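Polyketide synthase PksJ (Bacillus subtilis subsp. subtilis, PDB 4J1Q) probably uses NADPH to reduce alpha- and beta-keto groups of polyketide intermediates stereoselectively, through its ketoreductase domain in the bacillaene assembly line. Local coordinates at residues A[106-117]-A[139-150]; A[288-296]-A[309-318]. One frame throughout, in Å; residues are numbered along the deposited sequence.

Interaction 1 of 2, residues A[106-117]-A[139-150]; sequences GRIIIQAIVPLE and KLTAQVIEIEKP
Strands 108-115 and 140-147, the two strands of a beta-alpha-beta unit with helix 126-136 between them, pair in parallel, and Q111 meets Q143 at mid-length. Their axes approach to 4.3 Å and their directions differ by 26°, the twist of the pair. Bonds alternate as parallel pairing requires: I108 N donates to K139 O, T141 N to I108 O at 2.8 Å, then I110 N to T141 O and Q143 N to I110 O. Further along, A112 N reaches Q143 O at 2.8 Å.

The glutamine side chains run side by side. With Q111 CG beside its backbone N (chi1 -50°) and the chain extended beyond it, the amide lies alongside that of Q143, the planes 24° apart. NE2 of Q111 donates to OE1 of Q143 at 3.1 Å, almost straight, and OE1 lies in the amide plane of the donor. Outside the pair, H47 NE2 bonds to Q111 OE1, L160 O to Q111 NE2 and D163 O to Q143 NE2, which fixes the rotation of both amides.

The unit belongs to the N-terminal half of the chain, consistent with the structural subdomain of a polyketide ketoreductase. On the face carrying the glutamines, I113 CG2 presses on I147 CD1 at 3.2 Å, a tight contact, and helix 156-164 covers this face through L160 and L156. On the reverse face, I110 CG1 rests on L140 CD1 at 3.7 Å, while V114 and V144 meet through their CG2 methyls at 3.8 Å. E146, also on that face, sends OE1 to R173 of strand 171-175 in a salt bridge, with L116 CD2 lying 3.7 Å from the same oxygen.

Interaction 2 of 2, residues A[288-296]-A[309-318]; sequences IHGAGSSKD and EVLQPKVSGL. With NDP (NADPH dihydro-nicotinamide-adenine-dinucleotide phosphate), chain B.
The imidazole of H289 meets segment 309-318 of helix 304-324 at P313 and L318. Its NE2 donates to P313 O at 2.8 Å, a bond bent to 139°; the oxygen sits in the ring plane, though NE2 is tilted out of the carbonyl plane. Chi1 of -170° swings CG away from the backbone N and carries the ring across to the helix, where L318 CB covers one face, 4.1 Å from the ring centroid, in a CH-pi contact. The carbonyl so engaged lies at a kink, where P313 has no N-H to give and the amides of K314 and L318 make no bond to the turn before.

From H289 the chain leaves the end of strand 286-289 and forms a wall of the NADPH pocket in the Rossmann fold. A291 CB packs against the adenine, 3.6 Å from NDP N3A, and P313 CB lies 3.8 Å from the exocyclic NDP N6A. At G292 the phi angle is positive, and its CA lies against P313 CG.

K314 runs past this loop, with CG 3.5 Å from A291 O. Its chain is extended as far as CE and turns at the last torsion, chi4 -79°, to bring NZ to the nicotinamide ribose. There NZ donates to NDP O2D at 3.1 Å and to NDP O3D at an unusually short 2.5 Å, of doubtful exactness, and it also bonds to N355 OD1. NDP O3D in turn donates to G290 O at 3.0 Å, so this hydroxyl is gripped by both segments. Nearer the helix start, V310 CB packs on S293 O.

Overall arrangement
From the N terminus, interaction 1 comes first: the chain runs along strand 108-115, turns back through helix 126-136 and returns alongside in strand 140-147, closing a loop of 21 intervening residues. Interaction 2 opens only later, where strand 286-289 gives way to the cofactor loop, and helix 304-324 closes it after 12 residues. The two therefore stand in series, neither nested nor crossed. The centres of interaction 1 and interaction 2 lie about 25 Å apart. Nearest atoms of interaction 1 and interaction 2 are about 13 Å apart, without touching. Interaction 1 pairs adjacent strands in the N-terminal half, whereas interaction 2 joins a strand end to a helix beside NADPH in the KR domain.

Interaction 1 of 2, residues A[106-117]-A[139-150]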
loop_
_atom_site.group_PDB
_atom_site.type_symbol
_atom_site.label_atom_id
_atom_site.label_comp_id
_atom_site.label_asym_id
_atom_site.label_seq_id
_atom_site.Cartn_x
_atom_site.Cartn_y
_atom_site.Cartn_z
ATOM N N GLY A 106 -27.178 -9.222 10.082
ATOM C CA GLY A 106 -27.202 -10.169 8.976
ATOM C C GLY A 106 -26.120 -9.923 7.944
ATOM O O GLY A 106 -25.454 -8.872 7.950
ATOM N N ARG A 107 -26.006 -10.850 6.999
ATOM C CA ARG A 107 -24.914 -10.830 6.039
ATOM C C ARG A 107 -25.052 -9.810 4.926
ATOM O O ARG A 107 -26.151 -9.464 4.476
ATOM C CB ARG A 107 -24.693 -12.208 5.434
ATOM C CG ARG A 107 -23.954 -13.155 6.351
ATOM C CD ARG A 107 -23.509 -14.380 5.562
ATOM N NE ARG A 107 -22.817 -15.348 6.403
ATOM C CZ ARG A 107 -21.512 -15.310 6.665
ATOM N NH1 ARG A 107 -20.740 -14.388 6.100
ATOM N NH2 ARG A 107 -20.968 -16.217 7.472
ATOM N N ILE A 108 -23.909 -9.351 4.456
ATOM C CA ILE A 108 -23.924 -8.402 3.386
ATOM C C ILE A 108 -22.746 -8.572 2.441
ATOM O O ILE A 108 -21.712 -9.101 2.817
ATOM C CB ILE A 108 -23.985 -6.974 3.921
ATOM C CG1 ILE A 108 -24.999 -6.902 5.076
ATOM C CG2 ILE A 108 -24.285 -6.008 2.784
ATOM C CD1 ILE A 108 -25.636 -5.546 5.287
ATOM N N ILE A 109 -22.965 -8.173 1.193
ATOM C CA ILE A 109 -21.968 -8.261 0.155
ATOM C C ILE A 109 -21.758 -6.881 -0.472
ATOM O O ILE A 109 -22.728 -6.198 -0.831
ATOM C CB ILE A 109 -22.367 -9.281 -0.936
ATOM C CG1 ILE A 109 -21.209 -9.452 -1.918
ATOM C CG2 ILE A 109 -23.614 -8.807 -1.677
ATOM C CD1 ILE A 109 -21.246 -10.729 -2.740
ATOM N N ILE A 110 -20.504 -6.420 -0.453
ATOM C CA ILE A 110 -20.104 -5.272 -1.256
ATOM C C ILE A 110 -19.138 -5.710 -2.334
ATOM O O ILE A 110 -18.175 -6.421 -2.053
ATOM C CB ILE A 110 -19.415 -4.183 -0.421
ATOM C CG1 ILE A 110 -20.049 -4.094 0.958
ATOM C CG2 ILE A 110 -19.471 -2.842 -1.141
ATOM C CD1 ILE A 110 -19.421 -3.029 1.824
ATOM N N GLN A 111 -19.379 -5.240 -3.551
ATOM C CA GLN A 111 -18.478 -5.472 -4.656
ATOM C C GLN A 111 -18.071 -4.139 -5.249
ATOM O O GLN A 111 -18.931 -3.314 -5.625
ATOM C CB GLN A 111 -19.154 -6.306 -5.734
ATOM C CG GLN A 111 -19.828 -7.557 -5.203
ATOM C CD GLN A 111 -20.447 -8.387 -6.313
ATOM O OE1 GLN A 111 -21.349 -7.922 -7.008
ATOM N NE2 GLN A 111 -19.936 -9.600 -6.510
ATOM N N ALA A 112 -16.762 -3.929 -5.333
ATOM C CA ALA A 112 -16.235 -2.710 -5.916
ATOM C C ALA A 112 -15.830 -3.000 -7.328
ATOM O O ALA A 112 -15.165 -4.009 -7.609
ATOM C CB ALA A 112 -15.053 -2.190 -5.123
ATOM N N ILE A 113 -16.286 -2.145 -8.236
ATOM C CA ILE A 113 -15.940 -2.309 -9.628
ATOM C C ILE A 113 -14.918 -1.269 -10.008
ATOM O O ILE A 113 -15.156 -0.074 -9.874
ATOM C CB ILE A 113 -17.171 -2.230 -10.538
ATOM C CG1 ILE A 113 -18.353 -2.952 -9.886
ATOM C CG2 ILE A 113 -16.869 -2.857 -11.875
ATOM C CD1 ILE A 113 -18.178 -4.440 -9.658
ATOM N N VAL A 114 -13.722 -1.749 -10.290
ATOM C CA VAL A 114 -12.617 -0.885 -10.658
ATOM C C VAL A 114 -12.283 -1.230 -12.105
ATOM O O VAL A 114 -12.039 -2.407 -12.428
ATOM C CB VAL A 114 -11.388 -1.127 -9.743
ATOM C CG1 VAL A 114 -10.292 -0.073 -9.966
ATOM C CG2 VAL A 114 -11.828 -1.176 -8.287
ATOM N N PRO A 115 -12.371 -0.224 -12.987
ATOM C CA PRO A 115 -11.904 -0.387 -14.344
ATOM C C PRO A 115 -10.408 -0.131 -14.426
ATOM O O PRO A 115 -9.945 0.929 -14.015
ATOM C CB PRO A 115 -12.684 0.692 -15.102
ATOM C CG PRO A 115 -12.881 1.780 -14.097
ATOM C CD PRO A 115 -12.906 1.127 -12.738
ATOM N N LEU A 116 -9.658 -1.124 -14.893
ATOM C CA LEU A 116 -8.291 -0.892 -15.327
ATOM C C LEU A 116 -8.302 0.132 -16.454
ATOM O O LEU A 116 -8.950 -0.058 -17.475
ATOM C CB LEU A 116 -7.638 -2.198 -15.784
ATOM C CG LEU A 116 -7.739 -3.352 -14.786
ATOM C CD1 LEU A 116 -8.155 -4.638 -15.476
ATOM C CD2 LEU A 116 -6.429 -3.565 -14.054
ATOM N N GLU A 117 -7.688 1.273 -16.193
ATOM C CA GLU A 117 -7.614 2.345 -17.151
ATOM C C GLU A 117 -6.440 3.184 -16.702
ATOM O O GLU A 117 -5.690 2.769 -15.813
ATOM C CB GLU A 117 -8.904 3.156 -17.137
ATOM C CG GLU A 117 -8.989 4.215 -18.229
ATOM C CD GLU A 117 -10.400 4.422 -18.754
ATOM O OE1 GLU A 117 -10.723 3.830 -19.807
ATOM O OE2 GLU A 117 -11.176 5.193 -18.139
ATOM N N LYS A 139 -19.788 -10.650 9.241
ATOM C CA LYS A 139 -20.798 -11.164 8.324
ATOM C C LYS A 139 -20.796 -10.394 7.014
ATOM O O LYS A 139 -21.775 -10.416 6.252
ATOM C CB LYS A 139 -22.180 -11.106 8.977
ATOM C CG LYS A 139 -22.271 -11.868 10.291
ATOM C CD LYS A 139 -23.718 -12.092 10.715
ATOM C CE LYS A 139 -23.765 -12.684 12.112
ATOM N NZ LYS A 139 -25.101 -13.240 12.455
ATOM N N LEU A 140 -19.676 -9.734 6.759
ATOM C CA LEU A 140 -19.478 -8.986 5.540
ATOM C C LEU A 140 -18.629 -9.795 4.566
ATOM O O LEU A 140 -17.658 -10.428 4.965
ATOM C CB LEU A 140 -18.788 -7.674 5.868
ATOM C CG LEU A 140 -18.288 -6.835 4.700
ATOM C CD1 LEU A 140 -19.462 -6.389 3.864
ATOM C CD2 LEU A 140 -17.547 -5.621 5.251
ATOM N N THR A 141 -19.061 -9.824 3.309
ATOM C CA THR A 141 -18.237 -10.255 2.199
ATOM C C THR A 141 -17.900 -9.037 1.347
ATOM O O THR A 141 -18.804 -8.331 0.902
ATOM C CB THR A 141 -18.961 -11.300 1.305
ATOM O OG1 THR A 141 -19.044 -12.549 1.999
ATOM C CG2 THR A 141 -18.179 -11.531 0.008
ATOM N N ALA A 142 -16.609 -8.789 1.128
ATOM C CA ALA A 142 -16.190 -7.652 0.325
ATOM C C ALA A 142 -15.249 -8.064 -0.812
ATOM O O ALA A 142 -14.199 -8.666 -0.577
ATOM C CB ALA A 142 -15.552 -6.590 1.201
ATOM N N GLN A 143 -15.631 -7.737 -2.047
ATOM C CA GLN A 143 -14.836 -8.105 -3.210
ATOM C C GLN A 143 -14.496 -6.884 -4.014
ATOM O O GLN A 143 -15.330 -6.019 -4.224
ATOM C CB GLN A 143 -15.566 -9.120 -4.113
ATOM C CG GLN A 143 -15.739 -10.492 -3.490
ATOM C CD GLN A 143 -16.733 -11.385 -4.243
ATOM O OE1 GLN A 143 -17.630 -10.906 -4.936
ATOM N NE2 GLN A 143 -16.576 -12.693 -4.087
ATOM N N VAL A 144 -13.267 -6.846 -4.501
ATOM C CA VAL A 144 -12.894 -5.820 -5.444
ATOM C C VAL A 144 -12.724 -6.488 -6.793
ATOM O O VAL A 144 -12.159 -7.574 -6.883
ATOM C CB VAL A 144 -11.597 -5.120 -5.001
ATOM C CG1 VAL A 144 -10.579 -6.176 -4.620
ATOM C CG2 VAL A 144 -11.064 -4.228 -6.105
ATOM N N ILE A 145 -13.380 -5.931 -7.799
ATOM C CA ILE A 145 -13.432 -6.543 -9.114
ATOM C C ILE A 145 -12.920 -5.553 -10.147
ATOM O O ILE A 145 -13.558 -4.531 -10.417
ATOM C CB ILE A 145 -14.870 -6.961 -9.471
ATOM C CG1 ILE A 145 -15.314 -8.141 -8.593
ATOM C CG2 ILE A 145 -14.974 -7.294 -10.956
ATOM C CD1 ILE A 145 -16.804 -8.185 -8.341
ATOM N N GLU A 146 -11.766 -5.863 -10.720
ATOM C CA GLU A 146 -11.099 -4.960 -11.651
ATOM C C GLU A 146 -11.471 -5.368 -13.076
ATOM O O GLU A 146 -11.384 -6.539 -13.430
ATOM C CB GLU A 146 -9.572 -5.043 -11.469
ATOM C CG GLU A 146 -9.089 -4.711 -10.060
ATOM C CD GLU A 146 -7.668 -5.201 -9.767
ATOM O OE1 GLU A 146 -6.744 -4.979 -10.598
ATOM O OE2 GLU A 146 -7.469 -5.786 -8.679
ATOM N N ILE A 147 -11.894 -4.408 -13.889
ATOM C CA ILE A 147 -12.450 -4.727 -15.199
ATOM C C ILE A 147 -11.812 -3.863 -16.261
ATOM O O ILE A 147 -11.824 -2.635 -16.161
ATOM C CB ILE A 147 -13.958 -4.483 -15.238
ATOM C CG1 ILE A 147 -14.662 -5.410 -14.251
ATOM C CG2 ILE A 147 -14.492 -4.657 -16.659
ATOM C CD1 ILE A 147 -16.133 -5.106 -14.077
ATOM N N GLU A 148 -11.291 -4.511 -17.296
ATOM C CA GLU A 148 -10.555 -3.832 -18.363
ATOM C C GLU A 148 -11.424 -2.871 -19.186
ATOM O O GLU A 148 -11.008 -1.743 -19.470
ATOM C CB GLU A 148 -9.868 -4.857 -19.276
ATOM C CG GLU A 148 -9.581 -4.365 -20.686
ATOM C CD GLU A 148 -8.192 -3.759 -20.844
ATOM O OE1 GLU A 148 -7.217 -4.276 -20.252
ATOM O OE2 GLU A 148 -8.068 -2.770 -21.593
ATOM N N LYS A 149 -12.607 -3.325 -19.593
ATOM C CA LYS A 149 -13.623 -2.416 -20.146
ATOM C C LYS A 149 -14.999 -2.945 -19.810
ATOM O O LYS A 149 -15.580 -3.696 -20.588
ATOM C CB LYS A 149 -13.502 -2.278 -21.674
ATOM C CG LYS A 149 -12.078 -2.211 -22.213
ATOM C CD LYS A 149 -11.410 -0.894 -21.864
ATOM C CE LYS A 149 -11.448 0.067 -23.034
ATOM N NZ LYS A 149 -11.392 1.455 -22.504
ATOM N N PRO A 150 -15.507 -2.602 -18.623
ATOM C CA PRO A 150 -16.744 -3.233 -18.178
ATOM C C PRO A 150 -17.967 -2.901 -19.065
ATOM O O PRO A 150 -18.772 -3.791 -19.344
ATOM C CB PRO A 150 -16.918 -2.712 -16.744
ATOM C CG PRO A 150 -16.133 -1.448 -16.690
ATOM C CD PRO A 150 -14.992 -1.612 -17.660
#

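Interaction 2 of 2, residues A[288-296]-A[309-318]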
loop_
_atom_site.group_PDB
_atom_site.type_symbol
_atom_site.label_atom_id
_atom_site.label_comp_id
_atom_site.label_asym_id
_atom_site.label_seq_id
_atom_site.Cartn_x
_atom_site.Cartn_y
_atom_site.Cartn_z
ATOM N N ILE A 288 13.355 6.388 -0.783
ATOM C CA ILE A 288 12.431 5.578 -0.001
ATOM C C ILE A 288 11.305 6.460 0.454
ATOM O O ILE A 288 11.549 7.532 1.001
ATOM C CB ILE A 288 13.098 4.985 1.243
ATOM C CG1 ILE A 288 13.966 3.783 0.851
ATOM C CG2 ILE A 288 12.061 4.558 2.257
ATOM C CD1 ILE A 288 15.366 3.854 1.390
ATOM N N HIS A 289 10.071 6.014 0.222
ATOM C CA HIS A 289 8.923 6.696 0.797
ATOM C C HIS A 289 8.523 6.024 2.069
ATOM O O HIS A 289 7.929 4.969 2.050
ATOM C CB HIS A 289 7.763 6.721 -0.184
ATOM C CG HIS A 289 6.626 7.620 0.237
ATOM N ND1 HIS A 289 6.540 8.900 -0.145
ATOM C CD2 HIS A 289 5.507 7.366 0.997
ATOM C CE1 HIS A 289 5.408 9.439 0.335
ATOM N NE2 HIS A 289 4.784 8.503 1.047
ATOM N N GLY A 290 8.964 6.577 3.192
ATOM C CA GLY A 290 8.686 5.966 4.482
ATOM C C GLY A 290 7.744 6.782 5.332
ATOM O O GLY A 290 7.406 6.366 6.435
ATOM N N ALA A 291 7.277 7.911 4.808
ATOM C CA ALA A 291 6.351 8.781 5.564
ATOM C C ALA A 291 5.003 8.110 5.805
ATOM O O ALA A 291 4.414 7.527 4.895
ATOM C CB ALA A 291 6.144 10.113 4.854
ATOM N N GLY A 292 4.467 8.306 7.002
ATOM C CA GLY A 292 3.205 7.704 7.382
ATOM C C GLY A 292 3.190 7.238 8.803
ATOM O O GLY A 292 4.219 7.201 9.465
ATOM N N SER A 293 2.041 6.765 9.233
ATOM C CA SER A 293 1.776 6.516 10.623
ATOM C C SER A 293 0.464 5.750 10.645
ATOM O O SER A 293 -0.290 5.826 9.702
ATOM C CB SER A 293 1.649 7.844 11.390
ATOM O OG SER A 293 0.653 8.697 10.822
ATOM N N SER A 294 0.273 4.898 11.641
ATOM C CA SER A 294 -1.001 4.245 11.834
ATOM C C SER A 294 -1.650 4.775 13.094
ATOM O O SER A 294 -0.958 5.098 14.070
ATOM C CB SER A 294 -0.785 2.758 11.982
ATOM O OG SER A 294 -0.079 2.482 13.188
ATOM N N LYS A 295 -2.976 4.888 13.072
ATOM C CA LYS A 295 -3.708 5.260 14.267
ATOM C C LYS A 295 -4.821 4.273 14.534
ATOM O O LYS A 295 -5.878 4.334 13.912
ATOM C CB LYS A 295 -4.265 6.672 14.123
ATOM C CG LYS A 295 -3.163 7.716 13.973
ATOM C CD LYS A 295 -3.691 9.127 13.850
ATOM C CE LYS A 295 -2.515 10.093 13.688
ATOM N NZ LYS A 295 -1.504 9.975 14.789
ATOM N N ASP A 296 -4.592 3.339 15.434
ATOM C CA ASP A 296 -5.531 2.239 15.580
ATOM C C ASP A 296 -6.876 2.626 16.177
ATOM O O ASP A 296 -6.946 3.266 17.223
ATOM C CB ASP A 296 -4.896 1.116 16.352
ATOM C CG ASP A 296 -3.681 0.577 15.643
ATOM O OD1 ASP A 296 -3.522 0.909 14.448
ATOM O OD2 ASP A 296 -2.855 -0.112 16.279
ATOM N N GLU A 309 -6.145 11.716 7.720
ATOM C CA GLU A 309 -4.816 12.041 8.207
ATOM C C GLU A 309 -3.844 10.883 8.019
ATOM O O GLU A 309 -2.667 11.086 7.748
ATOM C CB GLU A 309 -4.901 12.415 9.670
ATOM C CG GLU A 309 -3.590 12.777 10.331
ATOM C CD GLU A 309 -3.714 12.773 11.854
ATOM O OE1 GLU A 309 -4.621 13.440 12.415
ATOM O OE2 GLU A 309 -2.953 12.027 12.501
ATOM N N VAL A 310 -4.311 9.645 8.158
ATOM C CA VAL A 310 -3.394 8.555 7.849
ATOM C C VAL A 310 -3.258 8.214 6.365
ATOM O O VAL A 310 -2.205 7.749 5.951
ATOM C CB VAL A 310 -3.528 7.316 8.764
ATOM C CG1 VAL A 310 -4.472 7.565 9.928
ATOM C CG2 VAL A 310 -3.869 6.061 7.970
ATOM N N LEU A 311 -4.272 8.538 5.565
ATOM C CA LEU A 311 -4.176 8.413 4.106
ATOM C C LEU A 311 -3.174 9.399 3.502
ATOM O O LEU A 311 -2.492 9.074 2.537
ATOM C CB LEU A 311 -5.534 8.635 3.439
ATOM C CG LEU A 311 -6.631 7.594 3.583
ATOM C CD1 LEU A 311 -7.921 8.137 2.995
ATOM C CD2 LEU A 311 -6.269 6.273 2.920
ATOM N N GLN A 312 -3.097 10.600 4.064
ATOM C CA GLN A 312 -2.448 11.715 3.384
ATOM C C GLN A 312 -1.028 11.408 2.902
ATOM O O GLN A 312 -0.794 11.352 1.686
ATOM C CB GLN A 312 -2.502 12.989 4.248
ATOM C CG GLN A 312 -3.794 13.783 4.085
ATOM C CD GLN A 312 -3.669 14.850 3.013
ATOM O OE1 GLN A 312 -3.231 15.964 3.287
ATOM N NE2 GLN A 312 -4.008 14.503 1.776
ATOM N N PRO A 313 -0.099 11.112 3.845
ATOM C CA PRO A 313 1.321 10.951 3.473
ATOM C C PRO A 313 1.569 9.836 2.483
ATOM O O PRO A 313 2.511 9.915 1.690
ATOM C CB PRO A 313 2.017 10.610 4.808
ATOM C CG PRO A 313 0.902 10.198 5.736
ATOM C CD PRO A 313 -0.307 10.972 5.301
ATOM N N LYS A 314 0.736 8.793 2.519
ATOM C CA LYS A 314 1.009 7.596 1.717
ATOM C C LYS A 314 0.284 7.689 0.368
ATOM O O LYS A 314 0.580 6.959 -0.588
ATOM C CB LYS A 314 0.605 6.331 2.491
ATOM C CG LYS A 314 1.646 5.891 3.539
ATOM C CD LYS A 314 1.205 4.666 4.313
ATOM C CE LYS A 314 2.198 4.289 5.406
ATOM N NZ LYS A 314 3.423 3.545 4.955
ATOM N N VAL A 315 -0.702 8.576 0.285
ATOM C CA VAL A 315 -1.511 8.607 -0.920
ATOM C C VAL A 315 -1.247 9.853 -1.744
ATOM O O VAL A 315 -0.548 9.774 -2.750
ATOM C CB VAL A 315 -3.002 8.350 -0.631
ATOM C CG1 VAL A 315 -3.805 8.339 -1.927
ATOM C CG2 VAL A 315 -3.133 7.021 0.074
ATOM N N SER A 316 -1.626 11.012 -1.218
ATOM C CA SER A 316 -1.253 12.275 -1.828
ATOM C C SER A 316 0.232 12.542 -1.697
ATOM O O SER A 316 0.875 13.039 -2.649
ATOM C CB SER A 316 -2.034 13.439 -1.212
ATOM O OG SER A 316 -3.345 13.445 -1.715
ATOM N N GLY A 317 0.768 12.273 -0.511
ATOM C CA GLY A 317 2.180 12.497 -0.260
ATOM C C GLY A 317 3.017 11.785 -1.290
ATOM O O GLY A 317 3.965 12.354 -1.825
ATOM N N LEU A 318 2.631 10.546 -1.605
ATOM C CA LEU A 318 3.382 9.713 -2.523
ATOM C C LEU A 318 3.258 10.226 -3.948
ATOM O O LEU A 318 4.243 10.350 -4.653
ATOM C CB LEU A 318 2.897 8.267 -2.435
ATOM C CG LEU A 318 3.614 7.278 -3.346
ATOM C CD1 LEU A 318 3.582 5.886 -2.774
ATOM C CD2 LEU A 318 2.881 7.247 -4.655
HETATM P PA NDP B . 7.517 5.974 12.369
HETATM O O1A NDP B . 6.164 6.583 12.760
HETATM O O2A NDP B . 8.672 5.846 13.312
HETATM O O5B NDP B . 8.019 6.683 11.029
HETATM C C5B NDP B . 7.117 7.435 10.214
HETATM C C4B NDP B . 7.782 8.787 10.007
HETATM O O4B NDP B . 7.041 9.507 9.020
HETATM C C3B NDP B . 7.680 9.621 11.275
HETATM O O3B NDP B . 9.062 9.944 11.596
HETATM C C2B NDP B . 6.902 10.872 10.875
HETATM O O2B NDP B . 7.585 12.073 11.348
HETATM C C1B NDP B . 6.985 10.888 9.360
HETATM N N9A NDP B . 5.720 11.481 8.831
HETATM C C8A NDP B . 4.432 11.195 9.238
HETATM N N7A NDP B . 3.567 11.969 8.475
HETATM C C5A NDP B . 4.335 12.691 7.544
HETATM C C6A NDP B . 4.031 13.613 6.545
HETATM N N6A NDP B . 2.746 14.028 6.296
HETATM N N1A NDP B . 5.042 14.152 5.805
HETATM C C2A NDP B . 6.334 13.827 6.056
HETATM N N3A NDP B . 6.648 12.968 7.050
HETATM C C4A NDP B . 5.668 12.354 7.783
HETATM O O3 NDP B . 7.195 4.522 11.744
HETATM P PN NDP B . 8.360 3.602 11.148
HETATM O O1N NDP B . 8.293 2.353 12.023
HETATM O O2N NDP B . 9.620 4.405 10.881
HETATM O O5D NDP B . 7.741 3.211 9.709
HETATM C C5D NDP B . 8.348 3.586 8.465
HETATM C C4D NDP B . 7.363 3.219 7.331
HETATM O O4D NDP B . 7.311 1.782 7.203
HETATM C C3D NDP B . 5.935 3.672 7.670
HETATM O O3D NDP B . 5.286 4.227 6.502
HETATM C C2D NDP B . 5.264 2.416 8.133
HETATM O O2D NDP B . 3.879 2.469 7.775
HETATM C C1D NDP B . 6.008 1.280 7.415
HETATM N N1N NDP B . 6.043 0.059 8.231
HETATM C C2N NDP B . 6.712 0.011 9.418
HETATM C C3N NDP B . 6.694 -1.149 10.228
HETATM C C7N NDP B . 7.469 -1.180 11.547
HETATM O O7N NDP B . 7.705 -2.280 12.064
HETATM N N7N NDP B . 7.803 -0.030 12.180
HETATM C C4N NDP B . 5.915 -2.268 9.833
HETATM C C5N NDP B . 5.209 -2.177 8.617
HETATM C C6N NDP B . 5.289 -0.991 7.848
HETATM P P2B NDP B . 6.779 13.446 11.654
HETATM O O1X NDP B . 5.633 12.963 12.570
HETATM O O2X NDP B . 7.909 14.268 12.261
HETATM O O3X NDP B . 6.285 13.968 10.321
#